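Long-range contact in transferrin binding protein B (Actinobacillus suis, PDB 3PQU), which probably binds host transferrin at the bacterial surface as a lipoprotein of the outer membrane, serving iron acquisition: residues N168-K173 with V235-K240. Sequence-based numbering, arbitrary orientation.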
loop_
_atom_site.group_PDB
_atom_site.type_symbol
_atom_site.label_atom_id
_atom_site.label_comp_id
_atom_site.label_asym_id
_atom_site.label_seq_id
_atom_site.Cartn_x
_atom_site.Cartn_y
_atom_site.Cartn_z
ATOM N N ASN A 168 -6.694 21.448 -5.263
ATOM C CA ASN A 168 -5.956 22.033 -4.144
ATOM C C ASN A 168 -6.565 21.709 -2.786
ATOM O O ASN A 168 -5.949 21.967 -1.751
ATOM C CB ASN A 168 -5.874 23.559 -4.284
ATOM C CG ASN A 168 -4.934 23.997 -5.394
ATOM O OD1 ASN A 168 -5.279 24.846 -6.218
ATOM N ND2 ASN A 168 -3.738 23.421 -5.421
ATOM N N LYS A 169 -7.785 21.178 -2.776
ATOM C CA LYS A 169 -8.397 20.848 -1.500
ATOM C C LYS A 169 -9.459 19.775 -1.622
ATOM O O LYS A 169 -10.568 20.031 -2.086
ATOM C CB LYS A 169 -8.983 22.102 -0.845
ATOM C CG LYS A 169 -9.583 21.863 0.536
ATOM C CD LYS A 169 -10.148 23.154 1.120
ATOM C CE LYS A 169 -10.603 22.964 2.560
ATOM N NZ LYS A 169 -10.953 24.257 3.212
ATOM N N VAL A 170 -9.111 18.565 -1.207
ATOM C CA VAL A 170 -10.085 17.483 -1.114
ATOM C C VAL A 170 -10.193 17.083 0.352
ATOM O O VAL A 170 -9.179 16.778 0.990
ATOM C CB VAL A 170 -9.670 16.264 -1.957
ATOM C CG1 VAL A 170 -10.708 15.140 -1.819
ATOM C CG2 VAL A 170 -9.490 16.666 -3.430
ATOM N N THR A 171 -11.414 17.092 0.882
ATOM C CA THR A 171 -11.656 16.805 2.299
ATOM C C THR A 171 -11.990 15.337 2.524
ATOM O O THR A 171 -12.794 14.771 1.785
ATOM C CB THR A 171 -12.808 17.671 2.864
ATOM O OG1 THR A 171 -12.388 19.031 2.888
ATOM C CG2 THR A 171 -13.164 17.246 4.303
ATOM N N TYR A 172 -11.347 14.725 3.523
ATOM C CA TYR A 172 -11.642 13.356 3.958
ATOM C C TYR A 172 -12.088 13.442 5.398
ATOM O O TYR A 172 -11.513 14.217 6.167
ATOM C CB TYR A 172 -10.393 12.453 3.918
ATOM C CG TYR A 172 -9.873 12.159 2.526
ATOM C CD1 TYR A 172 -10.031 10.907 1.946
ATOM C CD2 TYR A 172 -9.242 13.143 1.787
ATOM C CE1 TYR A 172 -9.557 10.647 0.658
ATOM C CE2 TYR A 172 -8.770 12.894 0.506
ATOM C CZ TYR A 172 -8.930 11.658 -0.053
ATOM O OH TYR A 172 -8.459 11.449 -1.333
ATOM N N LYS A 173 -13.087 12.645 5.770
ATOM C CA LYS A 173 -13.556 12.596 7.156
ATOM C C LYS A 173 -13.605 11.166 7.668
ATOM O O LYS A 173 -13.923 10.240 6.915
ATOM C CB LYS A 173 -14.945 13.223 7.275
ATOM C CG LYS A 173 -15.021 14.694 6.915
ATOM C CD LYS A 173 -16.449 15.224 7.105
ATOM C CE LYS A 173 -16.451 16.737 7.248
ATOM N NZ LYS A 173 -17.833 17.261 7.476
ATOM N N VAL A 235 -6.716 17.639 1.797
ATOM C CA VAL A 235 -5.598 17.186 0.977
ATOM C C VAL A 235 -5.398 18.087 -0.240
ATOM O O VAL A 235 -6.323 18.290 -1.028
ATOM C CB VAL A 235 -5.777 15.727 0.498
ATOM C CG1 VAL A 235 -4.591 15.317 -0.381
ATOM C CG2 VAL A 235 -5.938 14.777 1.684
ATOM N N ASP A 236 -4.190 18.619 -0.398
ATOM C CA ASP A 236 -3.861 19.455 -1.558
ATOM C C ASP A 236 -3.071 18.589 -2.532
ATOM O O ASP A 236 -1.835 18.546 -2.493
ATOM C CB ASP A 236 -3.038 20.670 -1.110
ATOM C CG ASP A 236 -2.671 21.621 -2.267
ATOM O OD1 ASP A 236 -2.756 21.249 -3.464
ATOM O OD2 ASP A 236 -2.253 22.753 -1.961
ATOM N N PHE A 237 -3.781 17.873 -3.392
ATOM C CA PHE A 237 -3.125 16.907 -4.264
ATOM C C PHE A 237 -2.186 17.588 -5.259
ATOM O O PHE A 237 -1.098 17.082 -5.544
ATOM C CB PHE A 237 -4.157 16.034 -4.992
ATOM C CG PHE A 237 -4.773 14.955 -4.119
ATOM C CD1 PHE A 237 -4.050 13.807 -3.779
ATOM C CD2 PHE A 237 -6.079 15.080 -3.657
ATOM C CE1 PHE A 237 -4.617 12.813 -2.974
ATOM C CE2 PHE A 237 -6.662 14.095 -2.859
ATOM C CZ PHE A 237 -5.925 12.950 -2.514
ATOM N N ASP A 238 -2.593 18.741 -5.777
ATOM C CA ASP A 238 -1.757 19.469 -6.738
ATOM C C ASP A 238 -0.391 19.893 -6.165
ATOM O O ASP A 238 0.600 19.920 -6.889
ATOM C CB ASP A 238 -2.516 20.670 -7.318
ATOM C CG ASP A 238 -3.680 20.250 -8.208
ATOM O OD1 ASP A 238 -3.838 19.032 -8.464
ATOM O OD2 ASP A 238 -4.439 21.139 -8.651
ATOM N N ASN A 239 -0.338 20.206 -4.870
ATOM C CA ASN A 239 0.924 20.568 -4.221
ATOM C C ASN A 239 1.539 19.416 -3.400
ATOM O O ASN A 239 2.538 19.596 -2.698
ATOM C CB ASN A 239 0.758 21.838 -3.371
ATOM C CG ASN A 239 0.646 23.100 -4.225
ATOM O OD1 ASN A 239 1.359 23.254 -5.216
ATOM N ND2 ASN A 239 -0.253 24.001 -3.846
ATOM N N LYS A 240 0.940 18.235 -3.494
ATOM C CA LYS A 240 1.481 17.057 -2.820
ATOM C C LYS A 240 1.607 17.235 -1.307
ATOM O O LYS A 240 2.610 16.819 -0.709
ATOM C CB LYS A 240 2.864 16.732 -3.380
ATOM C CG LYS A 240 2.883 16.385 -4.864
ATOM C CD LYS A 240 2.000 15.186 -5.149
ATOM C CE LYS A 240 2.151 14.696 -6.586
ATOM N NZ LYS A 240 1.188 13.590 -6.879
HETATM O O HOH W 1 -4.007 23.657 -8.977
#
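Y172 and F237 reach toward each other from opposite directions and meet through their edges: the phenol OH of Y172 lies near the plane of the phenylalanine ring, 3.2 Å from F237 CZ. That hydroxyl is also hydrogen-bonded to the carbonyl of A304, so the tyrosine can sit among apolar groups with its polar end satisfied. V170 reaches another part of the same phenylalanine edge, its CG2 being 3.8 Å from F237 CD2. One face of the F237 ring is covered by CG1 of V235. The other methyl of this valine, CG2, approaches the tyrosine obliquely, 3.6 Å from Y172 CE2. Branched at CB, V235 thus serves two rings at once. Its main chain is an antiparallel hydrogen-bonded partner of V170, with V170 N to V235 O at 2.8 Å and V235 N to V170 O at 2.7 Å.

Where strand 170-183 begins and strand 229-236 ends, polar groups take over. The side chains of N168 and D236 run alongside each other in one direction, the amide nearly perpendicular (84°) to the carboxylate. An almost straight bond of 3.1 Å runs from N168 ND2 to D236 OD1, within the amide plane but from above the carboxylate. The backbone N of N239 reaches OD1 from the opposite face, an Asx motif, while N239 ND2 binds OD2 on its syn side; together these donors limit the aspartate's rotation. A water donates to N168 OD1 and D238 OD2, while D238 OD1 accepts from G167 N. N239 holds the third position of the type I turn F237 to K240, where asparagine is common. Strand 170-183, also paired with 318-326, here meets strand 229-236, which turns into 241-249, within the closed antiparallel barrel of the N-lobe.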